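Local structure of carboxypeptidase D (Drosophila melanogaster, 3MN8) at residues Ser69-Arg82 against Val132-Asp146. The protein is a zinc metallocarboxypeptidase that removes C-terminal arginine or lysine from peptides and proteins, here represented by its first, catalytically active domain. Sequence-based numbering, arbitrary orientation.
Sequences SLEGRNLLALQISR and VNSTDIYLVPTMNPD. With NAG (2-acetamido-2-deoxy-beta-D-glucopyranose), chain E.
Asp146, in the first turn of helix 145-149, accepts from Ser69 OG at its OD1 and, through the syn lone pair of its OD2, from the backbone N of Glu71 at 2.8 Å, while Arg73 NE adds a salt bridge to OD1 at 3.0 Å whose hydrogen bond is weak. This cluster closes one end of an antiparallel pair, strands 74-80 and 136-140, neighbours in the mixed eight-stranded sheet of the M14 carboxypeptidase domain. The serine hydroxyl comes from above the carboxylate plane, whereas the guanidinium, turned 81° from that plane, presents its edge. A short acidic side chain suits this place because its two oxygens can serve a type I turn, Ser69 to Gly72, and an arginine together. Cut back to an alanine here, the site is likely to lose the acceptor of Ser69 OG and of the Glu71 N-H, leaving Arg73 with just a long approach to Glu71 within this network.

Along the strands, Leu78 and Leu139 exchange backbone bonds, as do Ile80 and Ile137, with Ile80 N to Ile137 O at 2.7 Å. Between them lies the non-hydrogen-bonded pair Gln79 and Tyr138. Gln79 runs out extended (chi1 163°, CG opposite the backbone N) beside the tyrosine, its CG making a CH-pi contact over the ring face; its OE1 bonds to His64, while Tyr138 OH bonds to Lys208. Gln79 NE2 adds a weak bond to Asp136 OD2.

The face bearing Leu78, Ile80, Ile137 and Leu139 is partly covered by helix 43-56, where Leu78 touches Phe50. Ile80 CD1 meets Leu139 CD1, and its CG2 meets Val132 CG1 of helix 126-134. Near the turn, Pro145, a compact ring opening the helix, puts CG 3.4 Å from Leu75 CD1. At the far end Asn133 carries the N-linked glycan, its ND2 joined to NAG C1 at 1.4 Å.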
loop_
_atom_site.group_PDB
_atom_site.type_symbol
_atom_site.label_atom_id
_atom_site.label_comp_id
_atom_site.label_asym_id
_atom_site.label_seq_id
_atom_site.Cartn_x
_atom_site.Cartn_y
_atom_site.Cartn_z
ATOM N N SER A 69 -9.189 15.130 10.504
ATOM C CA SER A 69 -9.921 15.634 9.357
ATOM C C SER A 69 -10.404 17.054 9.640
ATOM O O SER A 69 -10.257 17.567 10.757
ATOM C CB SER A 69 -11.117 14.741 9.091
ATOM O OG SER A 69 -12.154 15.007 10.027
ATOM N N LEU A 70 -10.985 17.693 8.626
ATOM C CA LEU A 70 -11.532 19.039 8.793
ATOM C C LEU A 70 -12.443 19.097 10.004
ATOM O O LEU A 70 -12.404 20.051 10.790
ATOM C CB LEU A 70 -12.328 19.462 7.557
ATOM C CG LEU A 70 -11.518 19.821 6.315
ATOM C CD1 LEU A 70 -12.429 20.083 5.124
ATOM C CD2 LEU A 70 -10.660 21.037 6.589
ATOM N N GLU A 71 -13.260 18.066 10.151
ATOM C CA GLU A 71 -14.323 18.105 11.133
ATOM C C GLU A 71 -13.963 17.385 12.429
ATOM O O GLU A 71 -14.843 16.995 13.201
ATOM C CB GLU A 71 -15.592 17.544 10.515
ATOM C CG GLU A 71 -16.023 18.315 9.290
ATOM C CD GLU A 71 -17.281 17.754 8.687
ATOM O OE1 GLU A 71 -17.403 16.507 8.631
ATOM O OE2 GLU A 71 -18.138 18.558 8.264
ATOM N N GLY A 72 -12.660 17.210 12.647
ATOM C CA GLY A 72 -12.141 16.743 13.922
ATOM C C GLY A 72 -11.949 15.245 14.070
ATOM O O GLY A 72 -11.450 14.771 15.093
ATOM N N ARG A 73 -12.344 14.486 13.058
ATOM C CA ARG A 73 -12.243 13.038 13.137
ATOM C C ARG A 73 -10.800 12.552 13.046
ATOM O O ARG A 73 -10.014 13.039 12.230
ATOM C CB ARG A 73 -13.101 12.404 12.050
ATOM C CG ARG A 73 -14.526 12.919 12.074
ATOM C CD ARG A 73 -15.376 12.181 11.074
ATOM N NE ARG A 73 -16.511 13.003 10.671
ATOM C CZ ARG A 73 -17.722 12.914 11.210
ATOM N NH1 ARG A 73 -18.700 13.703 10.792
ATOM N NH2 ARG A 73 -17.954 12.026 12.164
ATOM N N ASN A 74 -10.459 11.589 13.894
ATOM C CA ASN A 74 -9.109 11.067 13.940
ATOM C C ASN A 74 -8.781 10.176 12.761
ATOM O O ASN A 74 -9.534 9.266 12.440
ATOM C CB ASN A 74 -8.877 10.304 15.243
ATOM C CG ASN A 74 -8.614 11.230 16.420
ATOM O OD1 ASN A 74 -8.009 12.301 16.278
ATOM N ND2 ASN A 74 -9.068 10.820 17.591
ATOM N N LEU A 75 -7.646 10.450 12.123
ATOM C CA LEU A 75 -7.096 9.575 11.099
ATOM C C LEU A 75 -6.115 8.634 11.778
ATOM O O LEU A 75 -5.075 9.072 12.269
ATOM C CB LEU A 75 -6.395 10.386 10.005
ATOM C CG LEU A 75 -7.235 11.113 8.937
ATOM C CD1 LEU A 75 -8.643 11.409 9.421
ATOM C CD2 LEU A 75 -6.565 12.398 8.500
ATOM N N LEU A 76 -6.454 7.345 11.808
ATOM C CA LEU A 76 -5.733 6.361 12.615
ATOM C C LEU A 76 -5.176 5.201 11.785
ATOM O O LEU A 76 -5.793 4.776 10.808
ATOM C CB LEU A 76 -6.666 5.777 13.678
ATOM C CG LEU A 76 -7.261 6.695 14.740
ATOM C CD1 LEU A 76 -8.388 5.981 15.487
ATOM C CD2 LEU A 76 -6.186 7.168 15.707
ATOM N N ALA A 77 -4.025 4.675 12.202
ATOM C CA ALA A 77 -3.431 3.506 11.556
ATOM C C ALA A 77 -3.040 2.469 12.585
ATOM O O ALA A 77 -2.295 2.771 13.516
ATOM C CB ALA A 77 -2.215 3.896 10.748
ATOM N N LEU A 78 -3.530 1.245 12.411
ATOM C CA LEU A 78 -3.145 0.163 13.297
ATOM C C LEU A 78 -1.945 -0.542 12.726
ATOM O O LEU A 78 -2.018 -1.093 11.629
ATOM C CB LEU A 78 -4.278 -0.849 13.471
ATOM C CG LEU A 78 -4.048 -1.924 14.549
ATOM C CD1 LEU A 78 -4.170 -1.326 15.952
ATOM C CD2 LEU A 78 -5.006 -3.114 14.404
ATOM N N GLN A 79 -0.849 -0.520 13.474
ATOM C CA GLN A 79 0.330 -1.325 13.167
ATOM C C GLN A 79 0.277 -2.711 13.795
ATOM O O GLN A 79 -0.078 -2.861 14.960
ATOM C CB GLN A 79 1.587 -0.629 13.666
ATOM C CG GLN A 79 2.776 -1.528 13.756
ATOM C CD GLN A 79 3.921 -0.850 14.450
ATOM O OE1 GLN A 79 3.719 0.074 15.235
ATOM N NE2 GLN A 79 5.135 -1.305 14.173
ATOM N N ILE A 80 0.656 -3.714 13.009
ATOM C CA ILE A 80 0.790 -5.092 13.468
ATOM C C ILE A 80 2.198 -5.567 13.151
ATOM O O ILE A 80 2.649 -5.465 12.009
ATOM C CB ILE A 80 -0.188 -6.003 12.732
ATOM C CG1 ILE A 80 -1.626 -5.550 13.008
ATOM C CG2 ILE A 80 0.046 -7.453 13.129
ATOM C CD1 ILE A 80 -2.666 -6.142 12.093
ATOM N N SER A 81 2.898 -6.087 14.154
ATOM C CA SER A 81 4.281 -6.505 13.963
ATOM C C SER A 81 4.654 -7.615 14.923
ATOM O O SER A 81 3.932 -7.874 15.886
ATOM C CB SER A 81 5.203 -5.323 14.196
ATOM O OG SER A 81 4.968 -4.787 15.480
ATOM N N ARG A 82 5.786 -8.268 14.667
ATOM C CA ARG A 82 6.308 -9.265 15.601
ATOM C C ARG A 82 6.442 -8.583 16.952
ATOM O O ARG A 82 5.981 -9.101 17.975
ATOM C CB ARG A 82 7.662 -9.813 15.119
ATOM C CG ARG A 82 8.371 -10.788 16.071
ATOM C CD ARG A 82 8.698 -12.112 15.392
ATOM N NE ARG A 82 10.128 -12.386 15.333
ATOM C CZ ARG A 82 10.675 -13.576 15.077
ATOM N NH1 ARG A 82 11.997 -13.692 15.046
ATOM N NH2 ARG A 82 9.925 -14.652 14.856
ATOM N N VAL A 132 3.306 -12.213 9.723
ATOM C CA VAL A 132 3.384 -11.173 10.743
ATOM C C VAL A 132 4.791 -11.006 11.310
ATOM O O VAL A 132 5.243 -9.877 11.547
ATOM C CB VAL A 132 2.408 -11.455 11.907
ATOM C CG1 VAL A 132 2.633 -10.464 13.032
ATOM C CG2 VAL A 132 0.974 -11.377 11.418
ATOM N N ASN A 133 5.463 -12.133 11.541
ATOM C CA ASN A 133 6.824 -12.134 12.047
ATOM C C ASN A 133 7.789 -11.379 11.128
ATOM O O ASN A 133 8.731 -10.728 11.591
ATOM C CB ASN A 133 7.308 -13.573 12.228
ATOM C CG ASN A 133 6.881 -14.173 13.549
ATOM O OD1 ASN A 133 6.077 -13.592 14.279
ATOM N ND2 ASN A 133 7.426 -15.342 13.866
ATOM N N SER A 134 7.536 -11.457 9.826
ATOM C CA SER A 134 8.513 -11.034 8.829
ATOM C C SER A 134 8.169 -9.707 8.185
ATOM O O SER A 134 8.961 -9.172 7.408
ATOM C CB SER A 134 8.635 -12.099 7.739
ATOM O OG SER A 134 7.358 -12.427 7.214
ATOM N N THR A 135 6.986 -9.188 8.496
ATOM C CA THR A 135 6.518 -7.945 7.886
ATOM C C THR A 135 5.959 -6.990 8.917
ATOM O O THR A 135 5.298 -7.406 9.872
ATOM C CB THR A 135 5.413 -8.195 6.842
ATOM O OG1 THR A 135 5.615 -9.462 6.195
ATOM C CG2 THR A 135 5.416 -7.080 5.808
ATOM N N ASP A 136 6.224 -5.707 8.714
ATOM C CA ASP A 136 5.693 -4.659 9.578
ATOM C C ASP A 136 4.496 -4.018 8.893
ATOM O O ASP A 136 4.645 -3.269 7.919
ATOM C CB ASP A 136 6.757 -3.607 9.825
ATOM C CG ASP A 136 6.877 -3.244 11.276
ATOM O OD1 ASP A 136 7.190 -4.131 12.099
ATOM O OD2 ASP A 136 6.673 -2.058 11.590
ATOM N N ILE A 137 3.308 -4.310 9.406
ATOM C CA ILE A 137 2.103 -4.008 8.679
ATOM C C ILE A 137 1.261 -2.892 9.301
ATOM O O ILE A 137 0.972 -2.906 10.499
ATOM C CB ILE A 137 1.268 -5.266 8.515
ATOM C CG1 ILE A 137 2.054 -6.330 7.719
ATOM C CG2 ILE A 137 -0.065 -4.923 7.866
ATOM C CD1 ILE A 137 1.485 -7.763 7.841
ATOM N N TYR A 138 0.870 -1.927 8.468
ATOM C CA TYR A 138 0.000 -0.823 8.876
ATOM C C TYR A 138 -1.321 -0.782 8.090
ATOM O O TYR A 138 -1.329 -0.785 6.845
ATOM C CB TYR A 138 0.714 0.511 8.695
ATOM C CG TYR A 138 1.952 0.673 9.531
ATOM C CD1 TYR A 138 3.141 0.077 9.162
ATOM C CD2 TYR A 138 1.930 1.442 10.683
ATOM C CE1 TYR A 138 4.275 0.241 9.918
ATOM C CE2 TYR A 138 3.055 1.613 11.442
ATOM C CZ TYR A 138 4.227 1.011 11.058
ATOM O OH TYR A 138 5.371 1.158 11.813
ATOM N N LEU A 139 -2.427 -0.724 8.830
ATOM C CA LEU A 139 -3.764 -0.727 8.243
ATOM C C LEU A 139 -4.524 0.577 8.519
ATOM O O LEU A 139 -4.729 0.975 9.679
ATOM C CB LEU A 139 -4.568 -1.929 8.745
ATOM C CG LEU A 139 -3.897 -3.303 8.660
ATOM C CD1 LEU A 139 -4.843 -4.392 9.178
ATOM C CD2 LEU A 139 -3.447 -3.588 7.227
ATOM N N VAL A 140 -4.930 1.235 7.436
ATOM C CA VAL A 140 -5.703 2.467 7.501
ATOM C C VAL A 140 -7.056 2.257 6.803
ATOM O O VAL A 140 -7.207 2.548 5.606
ATOM C CB VAL A 140 -4.944 3.635 6.827
ATOM C CG1 VAL A 140 -5.640 4.972 7.103
ATOM C CG2 VAL A 140 -3.490 3.673 7.294
ATOM N N PRO A 141 -8.044 1.736 7.547
ATOM C CA PRO A 141 -9.398 1.478 7.034
ATOM C C PRO A 141 -10.034 2.684 6.330
ATOM O O PRO A 141 -10.703 2.516 5.310
ATOM C CB PRO A 141 -10.186 1.122 8.303
ATOM C CG PRO A 141 -9.176 0.553 9.208
ATOM C CD PRO A 141 -7.902 1.311 8.950
ATOM N N THR A 142 -9.851 3.882 6.877
ATOM C CA THR A 142 -10.330 5.092 6.217
ATOM C C THR A 142 -9.317 6.223 6.260
ATOM O O THR A 142 -8.524 6.355 7.204
ATOM C CB THR A 142 -11.664 5.620 6.788
ATOM O OG1 THR A 142 -12.042 6.798 6.065
ATOM C CG2 THR A 142 -11.517 5.995 8.243
ATOM N N MET A 143 -9.381 7.043 5.219
ATOM C CA MET A 143 -8.499 8.184 5.033
ATOM C C MET A 143 -9.406 9.403 4.812
ATOM O O MET A 143 -8.940 10.536 4.660
ATOM C CB MET A 143 -7.606 7.911 3.823
ATOM C CG MET A 143 -6.510 8.900 3.594
ATOM S SD MET A 143 -5.761 8.644 1.975
ATOM C CE MET A 143 -5.331 10.339 1.568
ATOM N N ASN A 144 -10.715 9.155 4.806
ATOM C CA ASN A 144 -11.693 10.212 4.625
ATOM C C ASN A 144 -12.968 9.974 5.444
ATOM O O ASN A 144 -14.024 9.627 4.896
ATOM C CB ASN A 144 -12.025 10.373 3.149
ATOM C CG ASN A 144 -12.927 11.556 2.889
ATOM O OD1 ASN A 144 -13.193 12.361 3.790
ATOM N ND2 ASN A 144 -13.404 11.675 1.655
ATOM N N PRO A 145 -12.865 10.172 6.771
ATOM C CA PRO A 145 -13.985 10.011 7.709
ATOM C C PRO A 145 -15.119 10.988 7.402
ATOM O O PRO A 145 -16.300 10.638 7.465
ATOM C CB PRO A 145 -13.367 10.366 9.074
ATOM C CG PRO A 145 -11.892 10.459 8.855
ATOM C CD PRO A 145 -11.661 10.730 7.415
ATOM N N ASP A 146 -14.743 12.220 7.093
ATOM C CA ASP A 146 -15.704 13.271 6.859
ATOM C C ASP A 146 -16.445 12.931 5.583
ATOM O O ASP A 146 -17.660 13.132 5.474
ATOM C CB ASP A 146 -15.000 14.634 6.753
ATOM C CG ASP A 146 -14.414 15.105 8.089
ATOM O OD1 ASP A 146 -14.343 14.301 9.042
ATOM O OD2 ASP A 146 -14.026 16.284 8.190
HETATM C C1 NAG E . 6.702 -15.881 14.982
HETATM C C2 NAG E . 7.314 -17.257 14.730
HETATM C C3 NAG E . 7.194 -18.193 15.927
HETATM C C4 NAG E . 7.528 -17.461 17.225
HETATM C C5 NAG E . 6.788 -16.133 17.290
HETATM C C6 NAG E . 7.181 -15.360 18.535
HETATM C C7 NAG E . 5.520 -18.324 13.339
HETATM C C8 NAG E . 4.391 -17.785 14.180
HETATM N N2 NAG E . 6.765 -17.866 13.524
HETATM O O3 NAG E . 8.069 -19.289 15.736
HETATM O O4 NAG E . 7.181 -18.248 18.346
HETATM O O5 NAG E . 7.155 -15.340 16.192
HETATM O O6 NAG E . 8.477 -14.843 18.317
HETATM O O7 NAG E . 5.279 -19.172 12.480
#